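Local atomic coordinates of putative chemotaxis protein (Desulfovibrio vulgaris str. Hildenborough, PDB entry 3H4Y), a protein that probably acts in bacterial chemotaxis as a CheX-type phosphatase, removing the phosphoryl group from the phosphorylated response regulator CheY. Residues T23-Q28 and K74-D79; D45-I50 and D125-S130; S59-F64 and I129-K134. One frame throughout, in Å; residues are numbered along the deposited sequence.

Contact 1: residues T23-Q28 and K74-D79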
# COMPACT_ATOMS: atom_id res chain seq x y z
N THR A 23 -24.03 -1.09 2.73
CA THR A 23 -24.35 -2.50 3.03
C THR A 23 -23.60 -3.08 4.21
O THR A 23 -24.18 -3.80 5.02
CB THR A 23 -24.06 -3.39 1.80
OG1 THR A 23 -24.82 -2.91 0.70
CG2 THR A 23 -24.45 -4.85 2.08
N MSE A 24 -22.34 -2.72 4.36
CA MSE A 24 -21.47 -3.29 5.40
C MSE A 24 -21.53 -2.53 6.70
O MSE A 24 -21.32 -3.10 7.76
CB MSE A 24 -20.01 -3.34 4.95
CG MSE A 24 -19.71 -4.13 3.69
SE MSE A 24 -17.78 -4.56 3.60
CE MSE A 24 -17.50 -5.68 1.93
N ALA A 25 -21.82 -1.22 6.64
CA ALA A 25 -21.75 -0.38 7.84
C ALA A 25 -22.98 0.44 8.17
O ALA A 25 -23.03 1.08 9.24
CB ALA A 25 -20.55 0.59 7.66
N GLY A 26 -23.99 0.43 7.28
CA GLY A 26 -25.16 1.26 7.43
C GLY A 26 -24.87 2.75 7.31
O GLY A 26 -25.59 3.56 7.89
N ILE A 27 -23.82 3.09 6.57
CA ILE A 27 -23.38 4.49 6.38
C ILE A 27 -23.57 4.86 4.94
O ILE A 27 -23.16 4.12 4.04
CB ILE A 27 -21.89 4.68 6.80
CG1 ILE A 27 -21.75 4.42 8.29
CG2 ILE A 27 -21.36 6.08 6.38
CD1 ILE A 27 -20.30 4.30 8.77
N GLN A 28 -24.24 5.98 4.70
CA GLN A 28 -24.44 6.49 3.33
C GLN A 28 -23.45 7.65 3.13
O GLN A 28 -23.72 8.77 3.56
CB GLN A 28 -25.88 6.96 3.15
CG GLN A 28 -26.91 5.86 3.29
CD GLN A 28 -26.94 4.91 2.12
OE1 GLN A 28 -27.46 3.80 2.24
NE2 GLN A 28 -26.42 5.34 0.97
N LYS A 74 -17.67 0.73 14.22
CA LYS A 74 -18.86 0.53 15.03
C LYS A 74 -20.05 0.12 14.15
O LYS A 74 -20.83 -0.75 14.52
CB LYS A 74 -19.21 1.80 15.80
CG LYS A 74 -18.28 2.11 16.93
CD LYS A 74 -18.67 3.44 17.60
CE LYS A 74 -17.66 3.86 18.67
NZ LYS A 74 -17.83 5.31 19.06
N GLY A 75 -20.22 0.77 13.00
CA GLY A 75 -21.33 0.39 12.12
C GLY A 75 -21.23 -1.04 11.59
O GLY A 75 -22.24 -1.73 11.44
N MSE A 76 -20.01 -1.47 11.33
CA MSE A 76 -19.76 -2.82 10.78
C MSE A 76 -19.87 -3.94 11.80
O MSE A 76 -20.41 -5.02 11.50
CB MSE A 76 -18.39 -2.89 10.15
CG MSE A 76 -18.31 -2.10 8.90
SE MSE A 76 -16.55 -2.04 8.08
CE MSE A 76 -16.43 -3.84 7.47
N LEU A 77 -19.38 -3.69 13.01
CA LEU A 77 -19.25 -4.76 13.98
C LEU A 77 -20.21 -4.65 15.13
O LEU A 77 -20.44 -5.64 15.82
CB LEU A 77 -17.81 -4.79 14.51
CG LEU A 77 -16.74 -4.92 13.44
CD1 LEU A 77 -15.36 -5.01 14.09
CD2 LEU A 77 -17.00 -6.12 12.50
N GLY A 78 -20.78 -3.48 15.35
CA GLY A 78 -21.66 -3.23 16.48
C GLY A 78 -20.85 -2.64 17.62
O GLY A 78 -19.66 -2.38 17.48
N ASP A 79 -21.50 -2.41 18.76
CA ASP A 79 -20.81 -1.86 19.93
C ASP A 79 -20.22 -2.94 20.83
O ASP A 79 -19.62 -2.63 21.86
CB ASP A 79 -21.73 -0.90 20.69
CG ASP A 79 -21.96 0.39 19.92
OD1 ASP A 79 -22.21 0.32 18.69
OD2 ASP A 79 -21.87 1.48 20.54
O HOH W 1 -20.22 -5.48 8.58
O HOH W 2 -24.02 -2.57 9.35
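Met24 and Met76, both selenomethionines, run side by side in the same direction where the ends of two helices meet. Met76 contributes the largest share. Its CG is anti to the carbonyl carbon (chi1 -70°), which brings that methylene to 3.7 Å from Ala25 CB and to 3.4 Å from Met24 O. Farther out the chain bends at chi3 (70°), and CE reaches SE of Met24 at 4.2 Å, a loose apolar touch. Met24 stays extended beyond CG and reaches Met98 of helix 84-109.

The backbones come close as well. Met76 CA lies 3.4 Å from Met24 O, with an angle of 152° at the hydrogen, a CA-H...O contact, and Gly75 CA makes another with Ala25 O at 3.4 Å. With no direct hydrogen bond across the contact, a water donates to both Met24 O (2.7 Å) and Met76 O (3.0 Å) and links the two helix ends.

Met76 also touches helix 84-109, at Ala91 and Val95. This is a meeting of two helix C-termini over a third helix, the first two each ending at a glycine of positive phi, Gly26 and Gly78.

Contact 2: residues D45-I50 and D125-S130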
# COMPACT_ATOMS: atom_id res chain seq x y z
N ASP A 45 -5.58 9.22 9.02
CA ASP A 45 -5.20 8.48 10.22
C ASP A 45 -5.19 6.95 10.04
O ASP A 45 -4.47 6.23 10.76
CB ASP A 45 -6.08 8.90 11.39
CG ASP A 45 -6.08 10.41 11.57
OD1 ASP A 45 -4.96 11.02 11.57
OD2 ASP A 45 -7.17 11.00 11.70
N VAL A 46 -6.09 6.43 9.21
CA VAL A 46 -6.13 5.00 8.89
C VAL A 46 -6.38 4.89 7.40
O VAL A 46 -7.33 5.48 6.88
CB VAL A 46 -7.24 4.24 9.67
CG1 VAL A 46 -6.99 2.72 9.56
CG2 VAL A 46 -7.29 4.69 11.17
N SER A 47 -5.53 4.16 6.69
CA SER A 47 -5.72 3.96 5.28
C SER A 47 -5.60 2.50 4.93
O SER A 47 -5.04 1.69 5.71
CB SER A 47 -4.63 4.67 4.47
OG SER A 47 -4.64 6.09 4.66
N ALA A 48 -6.08 2.17 3.72
CA ALA A 48 -5.71 0.92 3.12
C ALA A 48 -5.33 1.13 1.67
O ALA A 48 -5.94 1.93 0.98
CB ALA A 48 -6.85 -0.18 3.23
N VAL A 49 -4.37 0.33 1.21
CA VAL A 49 -3.82 0.41 -0.16
C VAL A 49 -3.95 -0.96 -0.80
O VAL A 49 -3.67 -1.96 -0.15
CB VAL A 49 -2.35 0.89 -0.16
CG1 VAL A 49 -1.71 0.80 -1.57
CG2 VAL A 49 -2.22 2.32 0.40
N ILE A 50 -4.40 -0.99 -2.05
CA ILE A 50 -4.48 -2.19 -2.88
C ILE A 50 -3.77 -1.87 -4.18
O ILE A 50 -3.97 -0.83 -4.79
CB ILE A 50 -5.92 -2.59 -3.16
CG1 ILE A 50 -6.52 -3.19 -1.88
CG2 ILE A 50 -6.04 -3.53 -4.40
CD1 ILE A 50 -7.99 -3.51 -1.96
N ASP A 125 -1.41 8.67 13.05
CA ASP A 125 -2.16 9.91 12.85
C ASP A 125 -1.42 10.86 11.92
O ASP A 125 -0.19 11.10 12.07
CB ASP A 125 -2.41 10.62 14.19
CG ASP A 125 -3.39 9.86 15.10
OD1 ASP A 125 -3.99 8.86 14.67
OD2 ASP A 125 -3.59 10.31 16.26
N GLY A 126 -2.15 11.37 10.94
CA GLY A 126 -1.57 12.32 9.98
C GLY A 126 -0.56 11.76 8.99
O GLY A 126 0.21 12.54 8.38
N HIS A 127 -0.60 10.46 8.76
CA HIS A 127 0.27 9.86 7.76
C HIS A 127 -0.20 10.29 6.35
O HIS A 127 -1.31 10.75 6.16
CB HIS A 127 0.32 8.32 7.90
CG HIS A 127 -0.94 7.62 7.45
ND1 HIS A 127 -1.88 7.15 8.34
CD2 HIS A 127 -1.42 7.33 6.21
CE1 HIS A 127 -2.88 6.59 7.66
NE2 HIS A 127 -2.62 6.68 6.37
N THR A 128 0.68 10.14 5.38
CA THR A 128 0.35 10.41 3.98
C THR A 128 0.53 9.19 3.11
O THR A 128 1.38 8.32 3.38
CB THR A 128 1.22 11.57 3.43
OG1 THR A 128 2.61 11.23 3.51
CG2 THR A 128 0.92 12.89 4.22
N ILE A 129 -0.31 9.13 2.08
CA ILE A 129 -0.27 8.10 1.04
C ILE A 129 0.05 8.80 -0.26
O ILE A 129 -0.72 9.66 -0.72
CB ILE A 129 -1.64 7.40 0.87
CG1 ILE A 129 -2.19 6.82 2.17
CG2 ILE A 129 -1.53 6.31 -0.23
CD1 ILE A 129 -1.25 5.76 2.86
N SER A 130 1.15 8.38 -0.89
CA SER A 130 1.60 9.00 -2.13
C SER A 130 1.83 7.92 -3.17
O SER A 130 2.86 7.26 -3.18
CB SER A 130 2.89 9.81 -1.92
OG SER A 130 2.70 10.82 -0.96
O HOH W 3 -3.84 6.40 13.45
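A classic beta bulge, with Asp45 and Val46 both facing Phe64, marks the corner from which strand 47-54 enters the main sheet, and here Asp45 meets the turn that leads into strand 127-131. Beyond the corner the two strands lie one over the other, their axes 9.1 Å apart and nearly parallel, joined by side chains.

At the corner Asp45 OD1 takes the Gly126 N-H nearly along its C-O axis, at 2.9 Å and 151°. The Asp125 carboxylate is turned 64° against that of Asp45, with the two OD1 atoms 3.9 Å apart. Lys66 answers both acids: its backbone N binds Asp45 OD2 and its NZ forms a salt bridge with Asp125 OD2. A water donates to Asp45 O and Asp125 OD1.

His127 fills the next layer. Its chi1 of 72° sets CG between the backbone N and the carbonyl carbon, and the ring comes edge-on to the other strand, CE1 3.3 Å from Asp45 C and NE2 2.7 Å from Ser47 OG in a hydrogen bond. ND1 is held by Gly124 O, so both ring nitrogens are bonded and the ring flip is fixed. Ile129 lays CG1 3.6 Å from Ser47 OG, and its CG2 touches Val49 CG2 at 4.1 Å as the side chains pass in opposite directions.

The contact passes from acids at the corner, through the His127-Ser47 hydrogen bond, to the apolar Val49-Ile129 pair packed against the second subunit. Lys66 probably offsets the repulsion between the neighbouring acids, while the buried Ser47 hydroxyl is satisfied by His127 and Thr63.

Contact 3: residues S59-F64 and I129-K134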
# COMPACT_ATOMS: atom_id res chain seq x y z
N SER A 59 -2.95 1.66 -8.49
CA SER A 59 -3.36 1.53 -7.11
C SER A 59 -4.77 2.01 -6.86
O SER A 59 -5.33 2.84 -7.59
CB SER A 59 -2.45 2.39 -6.23
OG SER A 59 -1.09 2.12 -6.47
N ILE A 60 -5.34 1.46 -5.78
CA ILE A 60 -6.60 1.97 -5.21
C ILE A 60 -6.28 2.19 -3.74
O ILE A 60 -5.68 1.32 -3.09
CB ILE A 60 -7.75 0.97 -5.36
CG1 ILE A 60 -8.15 0.79 -6.82
CG2 ILE A 60 -8.97 1.42 -4.47
CD1 ILE A 60 -9.21 -0.35 -7.10
N SER A 61 -6.70 3.31 -3.16
CA SER A 61 -6.53 3.49 -1.73
C SER A 61 -7.75 4.22 -1.14
O SER A 61 -8.48 4.91 -1.84
CB SER A 61 -5.26 4.27 -1.41
OG SER A 61 -5.26 5.55 -1.98
N VAL A 62 -7.94 4.04 0.17
CA VAL A 62 -8.96 4.74 0.95
C VAL A 62 -8.28 5.22 2.23
O VAL A 62 -7.63 4.42 2.92
CB VAL A 62 -10.15 3.83 1.30
CG1 VAL A 62 -11.33 4.67 1.87
CG2 VAL A 62 -10.64 3.10 0.05
N THR A 63 -8.41 6.51 2.54
CA THR A 63 -7.77 7.15 3.68
C THR A 63 -8.84 7.85 4.51
O THR A 63 -9.56 8.72 4.03
CB THR A 63 -6.73 8.18 3.20
OG1 THR A 63 -5.71 7.47 2.46
CG2 THR A 63 -6.15 8.99 4.35
N PHE A 64 -8.92 7.45 5.77
CA PHE A 64 -9.94 7.91 6.68
C PHE A 64 -9.38 8.79 7.78
O PHE A 64 -8.29 8.53 8.30
CB PHE A 64 -10.55 6.69 7.42
CG PHE A 64 -11.35 5.73 6.57
CD1 PHE A 64 -10.74 4.67 5.92
CD2 PHE A 64 -12.72 5.88 6.46
CE1 PHE A 64 -11.53 3.77 5.15
CE2 PHE A 64 -13.51 4.98 5.70
CZ PHE A 64 -12.90 3.97 5.02
N ILE A 129 -0.31 9.13 2.08
CA ILE A 129 -0.27 8.10 1.04
C ILE A 129 0.05 8.80 -0.26
O ILE A 129 -0.72 9.66 -0.72
CB ILE A 129 -1.64 7.40 0.87
CG1 ILE A 129 -2.19 6.82 2.17
CG2 ILE A 129 -1.53 6.31 -0.23
CD1 ILE A 129 -1.25 5.76 2.86
N SER A 130 1.15 8.38 -0.89
CA SER A 130 1.60 9.00 -2.13
C SER A 130 1.83 7.92 -3.17
O SER A 130 2.86 7.26 -3.18
CB SER A 130 2.89 9.81 -1.92
OG SER A 130 2.70 10.82 -0.96
N HIS A 131 0.85 7.71 -4.03
CA HIS A 131 1.09 6.80 -5.14
C HIS A 131 2.15 7.37 -6.08
O HIS A 131 2.16 8.57 -6.39
CB HIS A 131 -0.20 6.47 -5.88
CG HIS A 131 -1.30 6.02 -4.99
ND1 HIS A 131 -1.17 4.92 -4.16
CD2 HIS A 131 -2.51 6.56 -4.72
CE1 HIS A 131 -2.28 4.79 -3.46
NE2 HIS A 131 -3.12 5.77 -3.79
N VAL A 132 3.09 6.52 -6.46
CA VAL A 132 4.24 6.87 -7.30
C VAL A 132 3.94 6.30 -8.68
O VAL A 132 4.02 5.08 -8.93
CB VAL A 132 5.56 6.28 -6.70
CG1 VAL A 132 6.77 6.51 -7.64
CG2 VAL A 132 5.83 6.89 -5.33
N THR A 133 3.57 7.23 -9.57
CA THR A 133 3.09 6.88 -10.90
C THR A 133 3.35 8.06 -11.85
O THR A 133 3.43 9.20 -11.42
CB THR A 133 1.59 6.49 -10.88
OG1 THR A 133 1.14 6.17 -12.21
CG2 THR A 133 0.75 7.56 -10.32
N LYS A 134 3.50 7.74 -13.13
CA LYS A 134 3.65 8.78 -14.14
C LYS A 134 2.33 9.49 -14.42
O LYS A 134 2.32 10.60 -14.95
CB LYS A 134 4.18 8.17 -15.46
CG LYS A 134 5.60 7.59 -15.35
CD LYS A 134 6.05 6.89 -16.65
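Strand 59-64 and strand 129-131 run nearly antiparallel, at 165°, but their axes stay 9.1 Å apart: they are stacked layers rather than ladder partners. Ser59, Ser61 and Thr63, alternate residues of one strand, face Ile129 and His131 of the other.

His131 bridges the gap between them. Ser61 OG meets the edge of its ring near the plane and hydrogen-bonds NE2 at 2.8 Å; the hydroxyl gets there by sitting between its own backbone N and carbonyl carbon (chi1 60°). Ser59 comes over a face instead. Its CB stands 3.8 Å from the ring centroid, 26° off the normal and offset toward the rim of the ring, near ND1 and CE1, a CH-pi contact. One serine therefore fixes the edge of the ring and the other covers a face. Beyond the ring, Thr63 OG1 lies 3.6 Å from Ile129 CG1, the two side chains sliding past each other, while the Thr63 hydroxyl is hydrogen-bonded to Ser47 OG.

ND1 of His131 is hydrogen-bonded to Ser120 OG of the second subunit, and residues 129-131 form an antiparallel ladder with a strand of that chain. The buried imidazole thus has a partner at each nitrogen, and its two bonds tie the strand 58-64 layer directly to the dimer interface.

In the fold
Contact 1 lies toward the surface, its centre about 16 Å from that of the chain, where two helix ends meet through apolar selenomethionine side chains and water. Contacts 2 and 3 are buried and share strand 127-131, which lies over neighbouring strands 47-54 and 58-64 of the main sheet; their centres are about 8 Å apart and they join at Ser47 and Thr63. Each turns on a histidine bonded to a serine hydroxyl and reaches the second subunit, but contact 2 also ends in a charged corner, while in contact 3 the histidine itself bonds Ser120 of that subunit. Helix 66-77 follows strand 58-64, yet contacts 1 and 3 lie on opposite sides of the chain's centre.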